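Local coordinates for protein EmGH1 (Erythrobacter marinus, PDB 5Z87) that probably acts as a family 3 glycoside hydrolase that cleaves the terminal beta-glucosidic bonds of beta-glucosides and short oligosaccharides, at residues Trp190-Glu195 with Gly244-Pro249; Lys233-Tyr238 with Ile275-Ser280; Ala279-Ile284 with Val311-Asp316; His294-Val299 with Ala340-Glu345; Asp315-Ile320 with Asn349-Met354. One frame throughout, in Å; residues are numbered along the deposited sequence.

Contact 1 (Trp190-Glu195 with Gly244-Pro249); sequences WGRSEE and GRNFAP
The two backbones come nearest at W190 and G244, with W190 CA only 4.3 Å from G244 CA. No backbone hydrogen bond joins them there; instead the CA-H of W190 is directed at a carbonyl, W190 CA lying 3.4 Å from G244 O. So near a passage suits G244, which carries no side chain and has a positive phi. Each segment is bent by its own turn, type I from W190 to S193 and type II from R245 to A248. In the first, W190 O receives both S193 N and S193 OG, the hydroxyl on a lone pair in the carbonyl plane.

Both loops follow strands of the parallel sheet of the TIM-barrel-like N-terminal domain, 176-177 and 229-235, on the side where such barrels gather their ligands; R192 bonds a dithiothreitol (DTT) molecule, probably from the crystallisation liquor, that marks the pocket. The side chains add one hydrogen bond between the loops, W190 NE1 to N246 OD1 at 3.2 Å and 164°. The oxygen lies near the indole plane, yet NE1 is tilted 29° out of the amide carbonyl plane. A chi1 of -165°, placing CG anti to the backbone N, brings the pyrrole edge to this oxygen, while R192 CB rests over the ring's centre. Replacing W190 by an alanine would probably leave N246 OD1 without its indole donor and open a gap beside R192 CB. R192 grips E195 side-on, NE reaching OE1 at 2.8 Å and NH2 reaching OE2. N246 ND2 bonds A542 O, and the carboxylate of D551 takes the backbone N-H of both G191 and N246.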
# COMPACT_ATOMS: atom_id res chain seq x y z
N TRP A 190 7.14 7.60 -5.23
CA TRP A 190 8.41 7.80 -4.55
C TRP A 190 9.35 8.70 -5.36
O TRP A 190 9.67 8.39 -6.51
CB TRP A 190 9.05 6.44 -4.32
CG TRP A 190 10.19 6.42 -3.34
CD1 TRP A 190 10.34 7.17 -2.21
CD2 TRP A 190 11.34 5.57 -3.40
NE1 TRP A 190 11.51 6.83 -1.57
CE2 TRP A 190 12.13 5.85 -2.28
CE3 TRP A 190 11.76 4.59 -4.31
CZ2 TRP A 190 13.34 5.18 -2.04
CZ3 TRP A 190 12.95 3.93 -4.07
CH2 TRP A 190 13.72 4.22 -2.94
N GLY A 191 9.78 9.80 -4.75
CA GLY A 191 10.68 10.74 -5.40
C GLY A 191 12.02 10.16 -5.81
O GLY A 191 12.72 10.77 -6.63
N ARG A 192 12.39 8.98 -5.29
CA ARG A 192 13.66 8.35 -5.62
C ARG A 192 13.51 7.23 -6.64
O ARG A 192 14.49 6.51 -6.89
CB ARG A 192 14.33 7.81 -4.35
CG ARG A 192 14.54 8.88 -3.28
CD ARG A 192 15.44 8.40 -2.17
NE ARG A 192 16.83 8.34 -2.60
CZ ARG A 192 17.87 8.18 -1.79
NH1 ARG A 192 17.67 8.05 -0.49
NH2 ARG A 192 19.11 8.14 -2.29
N SER A 193 12.32 7.07 -7.22
CA SER A 193 12.11 6.03 -8.23
C SER A 193 13.21 6.01 -9.29
O SER A 193 13.70 4.93 -9.68
CB SER A 193 10.74 6.22 -8.90
OG SER A 193 9.69 6.13 -7.96
N GLU A 194 13.63 7.18 -9.78
CA GLU A 194 14.57 7.23 -10.90
C GLU A 194 15.92 6.59 -10.56
O GLU A 194 16.65 6.19 -11.47
CB GLU A 194 14.79 8.67 -11.31
CG GLU A 194 15.49 9.48 -10.23
CD GLU A 194 15.53 10.96 -10.54
OE1 GLU A 194 16.56 11.45 -11.04
OE2 GLU A 194 14.52 11.63 -10.28
N GLU A 195 16.27 6.49 -9.27
CA GLU A 195 17.54 5.90 -8.88
C GLU A 195 17.55 4.38 -9.02
O GLU A 195 18.64 3.79 -8.93
CB GLU A 195 17.88 6.23 -7.44
CG GLU A 195 17.80 7.68 -7.10
CD GLU A 195 18.24 7.91 -5.67
OE1 GLU A 195 17.90 8.98 -5.11
OE2 GLU A 195 18.90 6.99 -5.11
N GLY A 244 4.25 6.05 -0.96
CA GLY A 244 5.34 6.57 -1.76
C GLY A 244 6.11 7.64 -1.04
O GLY A 244 6.79 8.45 -1.68
N ARG A 245 6.02 7.67 0.28
CA ARG A 245 6.60 8.73 1.07
C ARG A 245 7.98 8.30 1.57
O ARG A 245 8.12 7.21 2.15
CB ARG A 245 5.67 9.08 2.22
CG ARG A 245 4.28 9.49 1.72
CD ARG A 245 3.40 10.02 2.86
NE ARG A 245 2.93 8.97 3.76
CZ ARG A 245 1.70 8.45 3.75
NH1 ARG A 245 0.83 8.87 2.86
NH2 ARG A 245 1.34 7.50 4.62
N ASN A 246 8.98 9.13 1.31
CA ASN A 246 10.34 8.84 1.75
C ASN A 246 10.37 8.72 3.26
O ASN A 246 9.76 9.51 3.98
CB ASN A 246 11.28 9.95 1.27
CG ASN A 246 12.73 9.50 1.18
OD1 ASN A 246 13.02 8.38 0.76
ND2 ASN A 246 13.64 10.38 1.57
N PHE A 247 11.07 7.69 3.75
CA PHE A 247 11.27 7.32 5.16
C PHE A 247 10.12 6.47 5.72
O PHE A 247 10.27 5.93 6.81
CB PHE A 247 11.45 8.53 6.10
CG PHE A 247 12.78 9.22 5.98
CD1 PHE A 247 12.95 10.26 5.06
CD2 PHE A 247 13.83 8.89 6.83
CE1 PHE A 247 14.17 10.93 4.95
CE2 PHE A 247 15.06 9.54 6.73
CZ PHE A 247 15.23 10.56 5.79
N ALA A 248 8.98 6.33 5.03
CA ALA A 248 7.81 5.70 5.64
C ALA A 248 8.01 4.18 5.73
O ALA A 248 8.76 3.60 4.94
CB ALA A 248 6.53 6.02 4.86
N PRO A 249 7.33 3.52 6.67
CA PRO A 249 7.53 2.08 6.84
C PRO A 249 7.15 1.32 5.58
O PRO A 249 6.34 1.76 4.77
CB PRO A 249 6.59 1.72 8.00
CG PRO A 249 6.46 3.01 8.77
CD PRO A 249 6.42 4.07 7.68

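Contact 2 (Lys233-Tyr238 with Ile275-Ser280); sequences KHFAGY and IGLMAS
F235 and A279 form a parallel beta bridge between neighbouring strands of the barrel sheet, flanked by two backbone hydrogen bonds of unequal quality. F235 N reaches M278 O at 2.8 Å and is nearly straight, 173°; S280 N to F235 O is weak and bent. The short strand axes diverge by 63°, and cis peptide bonds precede both H234 and A236; F235 with A279 is the one bridge between the two segments.

Apolar contacts lie on two fronts. L277 spreads its branches against F235: CD1 sits over the face of the F235 ring, 4.0 Å from its centroid, in a CH-pi contact, and CD2 touches F235 CB. K233 and M278 run alongside each other, K233 CB 3.7 Å from M278 CB. The H234 ring lies between K233 CG on one face and Y238 CD2 on the other, with M278 SD set obliquely to it.

Polar atoms meet beyond the strand ends. Water 1 joins A236 O to S280 OG, the latter at 2.7 Å, and that hydroxyl also accepts G282 N in an ST turn. H234 ND1 bonds D183; H234 NE2 and K233 NZ bond the DTT, and NZ also F178 O. The chemistry thus implies an apolar flank at F235 and a ligand-binding flank at K233 and H234, the H234 imidazole held by packing on both faces and by D183.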
# COMPACT_ATOMS: atom_id res chain seq x y z
N LYS A 233 22.71 -0.47 -1.87
CA LYS A 233 21.77 0.18 -0.97
C LYS A 233 20.38 0.10 -1.59
O LYS A 233 20.25 -0.16 -2.79
CB LYS A 233 22.20 1.63 -0.70
CG LYS A 233 22.21 2.49 -1.96
CD LYS A 233 22.64 3.90 -1.67
CE LYS A 233 22.29 4.82 -2.84
NZ LYS A 233 22.99 6.16 -2.78
N HIS A 234 19.32 0.29 -0.78
CA HIS A 234 19.34 0.45 0.67
C HIS A 234 18.70 -0.75 1.36
O HIS A 234 17.52 -1.00 1.17
CB HIS A 234 18.61 1.73 1.08
CG HIS A 234 19.00 2.94 0.28
ND1 HIS A 234 18.61 3.12 -1.03
CD2 HIS A 234 19.70 4.04 0.63
CE1 HIS A 234 19.07 4.28 -1.46
NE2 HIS A 234 19.73 4.87 -0.47
N PHE A 235 19.49 -1.47 2.17
CA PHE A 235 19.15 -2.77 2.73
C PHE A 235 18.15 -2.62 3.88
O PHE A 235 18.50 -2.06 4.92
CB PHE A 235 20.43 -3.42 3.25
CG PHE A 235 20.38 -4.91 3.37
CD1 PHE A 235 20.11 -5.70 2.27
CD2 PHE A 235 20.66 -5.52 4.59
CE1 PHE A 235 20.09 -7.09 2.37
CE2 PHE A 235 20.64 -6.91 4.71
CZ PHE A 235 20.37 -7.70 3.60
N ALA A 236 16.91 -3.09 3.72
CA ALA A 236 16.32 -3.68 2.52
C ALA A 236 14.84 -3.32 2.54
O ALA A 236 14.24 -3.27 3.62
CB ALA A 236 16.49 -5.20 2.48
N GLY A 237 14.25 -3.06 1.37
CA GLY A 237 12.85 -2.67 1.27
C GLY A 237 12.58 -1.18 1.25
O GLY A 237 11.43 -0.77 1.41
N TYR A 238 13.61 -0.36 1.05
CA TYR A 238 13.45 1.08 1.14
C TYR A 238 12.43 1.60 0.11
O TYR A 238 11.71 2.56 0.39
CB TYR A 238 14.83 1.72 0.98
CG TYR A 238 14.92 3.22 1.05
CD1 TYR A 238 14.20 3.95 1.99
CD2 TYR A 238 15.80 3.90 0.21
CE1 TYR A 238 14.33 5.34 2.05
CE2 TYR A 238 15.94 5.27 0.27
CZ TYR A 238 15.20 5.99 1.18
OH TYR A 238 15.34 7.36 1.21
N ILE A 275 31.76 -5.26 -1.96
CA ILE A 275 32.54 -5.17 -0.73
C ILE A 275 31.74 -4.48 0.37
O ILE A 275 31.88 -4.80 1.55
CB ILE A 275 33.87 -4.43 -1.02
CG1 ILE A 275 34.79 -5.26 -1.90
CG2 ILE A 275 34.61 -4.03 0.25
CD1 ILE A 275 36.01 -4.48 -2.39
N GLY A 276 30.90 -3.51 0.00
CA GLY A 276 30.12 -2.76 0.96
C GLY A 276 28.62 -2.93 0.75
O GLY A 276 28.15 -3.45 -0.28
N LEU A 277 27.87 -2.46 1.74
CA LEU A 277 26.41 -2.49 1.74
C LEU A 277 25.93 -1.39 2.66
O LEU A 277 26.52 -1.20 3.74
CB LEU A 277 25.88 -3.85 2.20
CG LEU A 277 24.36 -3.97 2.44
CD1 LEU A 277 23.90 -5.33 1.97
CD2 LEU A 277 24.02 -3.79 3.91
N MET A 278 24.88 -0.67 2.26
CA MET A 278 24.29 0.38 3.09
C MET A 278 22.86 0.01 3.49
O MET A 278 22.10 -0.52 2.68
CB MET A 278 24.29 1.73 2.36
CG MET A 278 23.65 2.88 3.15
SD MET A 278 23.59 4.40 2.17
CE MET A 278 25.29 4.92 2.18
N ALA A 279 22.50 0.31 4.74
CA ALA A 279 21.19 -0.02 5.28
C ALA A 279 20.18 1.08 4.97
O ALA A 279 20.54 2.17 4.51
CB ALA A 279 21.28 -0.26 6.80
N SER A 280 18.92 0.81 5.28
CA SER A 280 17.79 1.65 4.88
C SER A 280 17.33 2.59 5.99
O SER A 280 17.37 2.25 7.18
CB SER A 280 16.63 0.75 4.43
OG SER A 280 15.41 1.48 4.34
O HOH W 1 13.48 -0.33 4.50

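Contact 3 (Ala279-Ile284 with Val311-Asp316); sequences ASHGEI and VSDWDD
H281 ND1 gives D316 OD2 a hydrogen bond modelled at a very short 2.5 Å, a length to be read with caution at this resolution, and the two flat groups stand almost perpendicular, their planes 88° apart. The carboxylate oxygen lies near the imidazole plane and offers its syn lone pair. A second aspartate treats the same ring quite differently: D313 OD2 comes over one face, 3.2 Å from H281 CE1, with the carboxylate and ring planes only 20° apart. That position follows from D313 CG being anti to its backbone N (chi1 -155°), which carries the carboxylate across toward the histidine.

W314 N bonds D313 OD1 and so helps hold that carboxylate. The D313 carbonyl accepts S312 OG and D316 N from opposite faces of its plane, the second bond closing a type II turn from D313 to D316. Water 2 donates to H281 O and to D316 OD1, and R319 forms a salt bridge with that same carboxylate oxygen. At the strand end A279 N to V311 O, 3.3 Å, is a weak bond, and A279 O lies against D313 CB.

F247 stacks on the H281 ring. H281, D313 and W314 all line the DTT pocket, and their place on loops just beyond parallel strands 276-279 and 309-311 is that of a TIM-barrel binding site.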
# COMPACT_ATOMS: atom_id res chain seq x y z
N ALA A 279 22.50 0.31 4.74
CA ALA A 279 21.19 -0.02 5.28
C ALA A 279 20.18 1.08 4.97
O ALA A 279 20.54 2.17 4.51
CB ALA A 279 21.28 -0.26 6.80
N SER A 280 18.92 0.81 5.28
CA SER A 280 17.79 1.65 4.88
C SER A 280 17.33 2.59 5.99
O SER A 280 17.37 2.25 7.18
CB SER A 280 16.63 0.75 4.43
OG SER A 280 15.41 1.48 4.34
N HIS A 281 16.84 3.77 5.58
CA HIS A 281 16.20 4.71 6.50
C HIS A 281 15.10 4.05 7.32
O HIS A 281 14.86 4.43 8.48
CB HIS A 281 15.54 5.87 5.73
CG HIS A 281 16.48 6.88 5.15
ND1 HIS A 281 17.75 7.10 5.64
CD2 HIS A 281 16.31 7.76 4.13
CE1 HIS A 281 18.33 8.06 4.94
NE2 HIS A 281 17.48 8.47 4.02
N GLY A 282 14.36 3.14 6.71
CA GLY A 282 13.03 2.80 7.16
C GLY A 282 12.98 1.66 8.16
O GLY A 282 13.99 1.14 8.62
N GLU A 283 11.75 1.28 8.49
CA GLU A 283 11.42 0.20 9.40
C GLU A 283 10.49 -0.78 8.70
O GLU A 283 9.75 -0.41 7.78
CB GLU A 283 10.72 0.74 10.66
CG GLU A 283 9.32 1.26 10.32
CD GLU A 283 8.26 1.01 11.39
OE1 GLU A 283 7.51 0.03 11.24
OE2 GLU A 283 8.12 1.83 12.33
N ILE A 284 10.51 -2.03 9.15
CA ILE A 284 9.54 -3.04 8.74
C ILE A 284 8.93 -3.62 10.01
O ILE A 284 9.65 -4.16 10.86
CB ILE A 284 10.17 -4.14 7.89
CG1 ILE A 284 10.77 -3.54 6.62
CG2 ILE A 284 9.16 -5.26 7.61
CD1 ILE A 284 11.68 -4.45 5.91
N VAL A 311 27.73 0.01 5.93
CA VAL A 311 27.78 1.43 6.24
C VAL A 311 26.35 1.91 6.48
O VAL A 311 25.40 1.44 5.84
CB VAL A 311 28.47 2.24 5.12
CG1 VAL A 311 27.82 1.98 3.75
CG2 VAL A 311 28.49 3.72 5.45
N SER A 312 26.20 2.80 7.45
CA SER A 312 24.90 3.39 7.67
C SER A 312 24.57 4.39 6.57
O SER A 312 25.46 4.95 5.91
CB SER A 312 24.87 4.11 9.02
OG SER A 312 25.42 5.42 8.89
N ASP A 313 23.28 4.61 6.36
CA ASP A 313 22.87 5.81 5.64
C ASP A 313 23.02 7.03 6.55
O ASP A 313 23.20 6.92 7.77
CB ASP A 313 21.44 5.65 5.12
CG ASP A 313 21.15 6.53 3.91
OD1 ASP A 313 21.85 7.55 3.74
OD2 ASP A 313 20.24 6.18 3.13
N TRP A 314 22.92 8.22 5.95
CA TRP A 314 23.35 9.44 6.62
C TRP A 314 22.63 9.64 7.95
O TRP A 314 21.41 9.81 7.99
CB TRP A 314 23.15 10.67 5.73
CG TRP A 314 23.61 11.90 6.46
CD1 TRP A 314 22.84 12.76 7.19
CD2 TRP A 314 24.97 12.36 6.60
NE1 TRP A 314 23.62 13.73 7.75
CE2 TRP A 314 24.93 13.52 7.40
CE3 TRP A 314 26.20 11.92 6.11
CZ2 TRP A 314 26.07 14.24 7.73
CZ3 TRP A 314 27.34 12.64 6.43
CH2 TRP A 314 27.27 13.79 7.24
N ASP A 315 23.41 9.64 9.03
CA ASP A 315 22.95 9.82 10.41
C ASP A 315 21.86 8.84 10.83
O ASP A 315 21.13 9.10 11.77
CB ASP A 315 22.48 11.26 10.67
CG ASP A 315 22.72 11.71 12.10
OD1 ASP A 315 23.65 11.17 12.74
OD2 ASP A 315 22.00 12.59 12.60
N ASP A 316 21.76 7.68 10.20
CA ASP A 316 20.65 6.80 10.51
C ASP A 316 20.85 5.98 11.78
O ASP A 316 19.86 5.40 12.27
CB ASP A 316 20.37 5.86 9.35
CG ASP A 316 19.35 6.42 8.37
OD1 ASP A 316 18.62 7.38 8.72
OD2 ASP A 316 19.28 5.89 7.24
O HOH W 2 16.18 6.53 9.79

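Contact 4 (His294-Val299 with Ala340-Glu345); sequences HLLNDV and AGVDIE
L296 meets A340 and V342 where helix 293-303 packs against the end of another helix of the barrel domain, 330-340, at the point where the chain turns back toward strand 345-346. Such helix-to-strand returns are the recurring joint of a beta/alpha barrel, and here a glycine makes the turn: G341 is the first residue to leave helical geometry, with positive phi.

L296 is the residue most deeply engaged. Its CB lies 3.5 Å from A340 O, and beyond it the chain extends so that CD1 does the remaining touching. With CG anti to the carbonyl carbon (chi1 -66°), this methyl reaches V342 CG2 at 3.7 Å and, more loosely, A340 CB at 4.3 Å. On the barrel side L296 also packs on F235 of strand 229-235.

A340 contributes a methyl and a carbonyl. N297 CB stands 3.8 Å from A340 O, so one oxygen is flanked by two beta carbons; the N297 amide itself turns to a neighbour in its own helix, ND2 bonding D298 OD1 at 165°.

G341 belongs where the backbones come closest, since a CB on it would crowd L296 O. The helix widens there: V299 N bonds H294 O at 3.0 Å in a wider, pi-type turn. No direct hydrogen bond crosses the contact, but water 3 donates to two carbonyls, L296 O at 2.6 Å and G341 O at 2.7 Å.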
# COMPACT_ATOMS: atom_id res chain seq x y z
N HIS A 294 18.18 -9.59 12.35
CA HIS A 294 17.83 -10.63 11.39
C HIS A 294 18.36 -10.30 10.00
O HIS A 294 18.93 -11.16 9.31
CB HIS A 294 16.31 -10.81 11.35
CG HIS A 294 15.83 -11.59 10.17
ND1 HIS A 294 16.03 -12.95 10.04
CD2 HIS A 294 15.16 -11.21 9.05
CE1 HIS A 294 15.51 -13.37 8.91
NE2 HIS A 294 14.97 -12.34 8.28
N LEU A 295 18.18 -9.05 9.56
CA LEU A 295 18.62 -8.66 8.22
C LEU A 295 20.14 -8.50 8.16
O LEU A 295 20.80 -9.09 7.30
CB LEU A 295 17.92 -7.35 7.82
CG LEU A 295 17.38 -7.15 6.41
CD1 LEU A 295 16.86 -8.45 5.82
CD2 LEU A 295 16.27 -6.08 6.42
N LEU A 296 20.70 -7.68 9.06
CA LEU A 296 22.12 -7.32 9.02
C LEU A 296 23.05 -8.43 9.50
O LEU A 296 24.25 -8.39 9.20
CB LEU A 296 22.36 -6.06 9.87
CG LEU A 296 21.69 -4.78 9.35
CD1 LEU A 296 21.95 -3.57 10.24
CD2 LEU A 296 22.16 -4.49 7.93
N ASN A 297 22.55 -9.43 10.22
CA ASN A 297 23.40 -10.51 10.69
C ASN A 297 22.97 -11.88 10.19
O ASN A 297 23.75 -12.54 9.49
CB ASN A 297 23.45 -10.52 12.22
CG ASN A 297 24.34 -11.63 12.76
OD1 ASN A 297 25.56 -11.48 12.78
ND2 ASN A 297 23.75 -12.75 13.16
N ASP A 298 21.76 -12.32 10.53
CA ASP A 298 21.35 -13.68 10.21
C ASP A 298 21.36 -13.92 8.70
O ASP A 298 21.87 -14.95 8.23
CB ASP A 298 19.96 -13.97 10.79
CG ASP A 298 19.92 -13.83 12.30
OD1 ASP A 298 20.94 -13.42 12.89
OD2 ASP A 298 18.86 -14.13 12.90
N VAL A 299 20.79 -13.00 7.94
CA VAL A 299 20.74 -13.16 6.49
C VAL A 299 22.08 -12.77 5.86
O VAL A 299 22.65 -13.52 5.07
CB VAL A 299 19.59 -12.33 5.90
CG1 VAL A 299 19.78 -12.16 4.40
CG2 VAL A 299 18.24 -12.99 6.21
N ALA A 340 23.74 -4.95 15.95
CA ALA A 340 22.95 -5.45 14.84
C ALA A 340 23.85 -5.81 13.68
O ALA A 340 23.64 -6.83 13.02
CB ALA A 340 21.91 -4.41 14.41
N GLY A 341 24.88 -5.00 13.43
CA GLY A 341 25.80 -5.30 12.35
C GLY A 341 26.14 -4.14 11.43
O GLY A 341 26.64 -4.37 10.33
N VAL A 342 25.88 -2.91 11.86
CA VAL A 342 26.41 -1.73 11.16
C VAL A 342 27.86 -1.52 11.60
O VAL A 342 28.13 -1.32 12.79
CB VAL A 342 25.56 -0.48 11.46
CG1 VAL A 342 26.16 0.71 10.74
CG2 VAL A 342 24.09 -0.70 11.10
N ASP A 343 28.78 -1.51 10.63
CA ASP A 343 30.21 -1.45 10.92
C ASP A 343 30.75 -0.03 10.93
O ASP A 343 31.61 0.28 11.76
CB ASP A 343 30.99 -2.28 9.89
CG ASP A 343 30.56 -3.72 9.87
OD1 ASP A 343 30.45 -4.31 10.97
OD2 ASP A 343 30.34 -4.27 8.76
N ILE A 344 30.29 0.84 10.04
CA ILE A 344 30.81 2.19 9.95
C ILE A 344 29.65 3.17 9.82
O ILE A 344 28.72 2.94 9.05
CB ILE A 344 31.82 2.35 8.79
CG1 ILE A 344 32.27 3.80 8.65
CG2 ILE A 344 31.25 1.84 7.50
CD1 ILE A 344 33.58 3.96 7.91
N GLU A 345 29.71 4.25 10.60
CA GLU A 345 28.62 5.21 10.69
C GLU A 345 28.91 6.39 9.76
O GLU A 345 29.90 7.10 9.93
CB GLU A 345 28.44 5.68 12.12
CG GLU A 345 27.48 6.83 12.22
CD GLU A 345 27.43 7.39 13.60
OE1 GLU A 345 26.31 7.68 14.08
OE2 GLU A 345 28.50 7.53 14.22
O HOH W 3 26.37 -6.94 9.70

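Contact 5 (Asp315-Ile320 with Asn349-Met354); sequences DDVRRI and NGVYLM
V317 and V351 make the dense half of this contact, V317 CG1 lying 3.5 Å from V351 CG2 as the two side chains pass at a slant. The same V317 methyl meets Y352 CE1 at 3.9 Å, set obliquely to that ring. Behind them E345 takes the backbone N-H of V351 and Y352, one on each oxygen, and Y352 OH bonds V342 O.

Toward solvent the apolar packing gives way to R318, which is still well covered, and then to the exposed N349. R318 NH2 donates to N349 O at 2.8 Å and 167°; the oxygen lies in the guanidinium plane, although the nitrogen stands well above the carbonyl plane. A bend at chi3 (-34°) folds the arginine so that V351 CG1 rests over one guanidinium face. D315 receives it side-on, R318 NE reaching OD2 at 3.0 Å and NH2 reaching OD1, while NH1 forms a salt bridge with E330. A leucine at R318 would probably leave the carboxylates of D315 and E330 without this charged mate and N349 O without its donor.

The segments follow strands 309-311 and 345-346, and an apolar core edged by a charged rim is how these neighbouring beta-to-alpha loops of the TIM-barrel-like domain join.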
# COMPACT_ATOMS: atom_id res chain seq x y z
N ASP A 315 23.41 9.64 9.03
CA ASP A 315 22.95 9.82 10.41
C ASP A 315 21.86 8.84 10.83
O ASP A 315 21.13 9.10 11.77
CB ASP A 315 22.48 11.26 10.67
CG ASP A 315 22.72 11.71 12.10
OD1 ASP A 315 23.65 11.17 12.74
OD2 ASP A 315 22.00 12.59 12.60
N ASP A 316 21.76 7.68 10.20
CA ASP A 316 20.65 6.80 10.51
C ASP A 316 20.85 5.98 11.78
O ASP A 316 19.86 5.40 12.27
CB ASP A 316 20.37 5.86 9.35
CG ASP A 316 19.35 6.42 8.37
OD1 ASP A 316 18.62 7.38 8.72
OD2 ASP A 316 19.28 5.89 7.24
N VAL A 317 22.07 5.89 12.33
CA VAL A 317 22.24 5.19 13.61
C VAL A 317 21.61 6.01 14.73
O VAL A 317 20.81 5.49 15.51
CB VAL A 317 23.72 4.88 13.89
CG1 VAL A 317 23.84 4.06 15.17
CG2 VAL A 317 24.35 4.09 12.76
N ARG A 318 21.95 7.30 14.80
CA ARG A 318 21.29 8.20 15.75
C ARG A 318 19.76 8.16 15.61
O ARG A 318 19.04 8.25 16.61
CB ARG A 318 21.79 9.63 15.55
CG ARG A 318 21.24 10.59 16.59
CD ARG A 318 21.48 12.04 16.21
NE ARG A 318 22.74 12.18 15.49
CZ ARG A 318 23.91 12.42 16.06
NH1 ARG A 318 23.99 12.57 17.38
NH2 ARG A 318 24.99 12.53 15.32
N ARG A 319 19.26 8.02 14.38
CA ARG A 319 17.82 8.10 14.17
C ARG A 319 17.07 6.86 14.64
O ARG A 319 15.84 6.91 14.72
CB ARG A 319 17.52 8.35 12.70
CG ARG A 319 17.83 9.76 12.25
CD ARG A 319 17.81 9.83 10.75
NE ARG A 319 18.40 11.06 10.26
CZ ARG A 319 18.67 11.27 8.98
NH1 ARG A 319 18.40 10.32 8.10
NH2 ARG A 319 19.22 12.41 8.59
N ILE A 320 17.78 5.77 14.95
CA ILE A 320 17.16 4.67 15.69
C ILE A 320 16.48 5.21 16.93
O ILE A 320 15.41 4.73 17.33
CB ILE A 320 18.21 3.61 16.07
CG1 ILE A 320 18.88 3.01 14.83
CG2 ILE A 320 17.59 2.50 16.93
CD1 ILE A 320 20.13 2.19 15.23
N ASN A 349 29.67 14.09 13.59
CA ASN A 349 29.53 14.01 15.03
C ASN A 349 28.63 12.83 15.41
O ASN A 349 27.64 12.98 16.13
CB ASN A 349 28.99 15.33 15.59
CG ASN A 349 29.01 15.38 17.09
OD1 ASN A 349 29.87 14.79 17.73
ND2 ASN A 349 28.04 16.08 17.67
N GLY A 350 28.96 11.66 14.89
CA GLY A 350 28.08 10.51 15.00
C GLY A 350 28.01 9.94 16.41
O GLY A 350 28.80 10.26 17.31
N VAL A 351 27.03 9.06 16.60
CA VAL A 351 26.91 8.40 17.90
C VAL A 351 28.00 7.35 18.08
O VAL A 351 28.31 6.98 19.22
CB VAL A 351 25.49 7.81 18.09
CG1 VAL A 351 24.44 8.89 17.99
CG2 VAL A 351 25.21 6.68 17.10
N TYR A 352 28.61 6.86 16.99
CA TYR A 352 29.72 5.92 17.16
C TYR A 352 30.93 6.55 17.83
O TYR A 352 31.82 5.82 18.26
CB TYR A 352 30.15 5.33 15.82
CG TYR A 352 29.39 4.09 15.43
CD1 TYR A 352 28.19 3.76 16.05
CD2 TYR A 352 29.87 3.26 14.42
CE1 TYR A 352 27.47 2.61 15.69
CE2 TYR A 352 29.16 2.10 14.04
CZ TYR A 352 27.97 1.78 14.69
OH TYR A 352 27.28 0.66 14.31
N LEU A 353 30.98 7.88 17.95
CA LEU A 353 32.06 8.50 18.71
C LEU A 353 32.00 8.13 20.18
O LEU A 353 33.01 8.24 20.88
CB LEU A 353 32.02 10.02 18.54
CG LEU A 353 32.69 10.61 17.28
CD1 LEU A 353 32.20 9.99 16.00
CD2 LEU A 353 32.52 12.13 17.19
N MET A 354 30.85 7.65 20.67
CA MET A 354 30.71 7.19 22.04
C MET A 354 31.21 5.76 22.25
O MET A 354 31.28 5.32 23.40
CB MET A 354 29.24 7.25 22.49
CG MET A 354 28.60 8.63 22.47
SD MET A 354 26.82 8.58 22.77
CE MET A 354 26.37 10.28 22.44

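All five contacts lie in the N-terminal barrel domain, yet their chemistry shifts with position. Contact 2 is the sheet itself, backbone-paired and buried, and reaches the ligand pocket through K233 and H234; contact 3 takes over its A279 and S280 and carries the chain further into that pocket, where carboxylates and imidazole outweigh one weak strand bond. Contact 1, equally buried, faces the pocket from another side: Y238 of contact 2 meets its N246 and R192, and F247 meets H281 of contact 3. Contact 4 is mostly apolar, on the helical layer outside the sheet. Contact 5 shares D315 and D316 with contact 3 and, reaching solvent at N349, is the most surface-placed; Y352 ties it to V342 in contact 4.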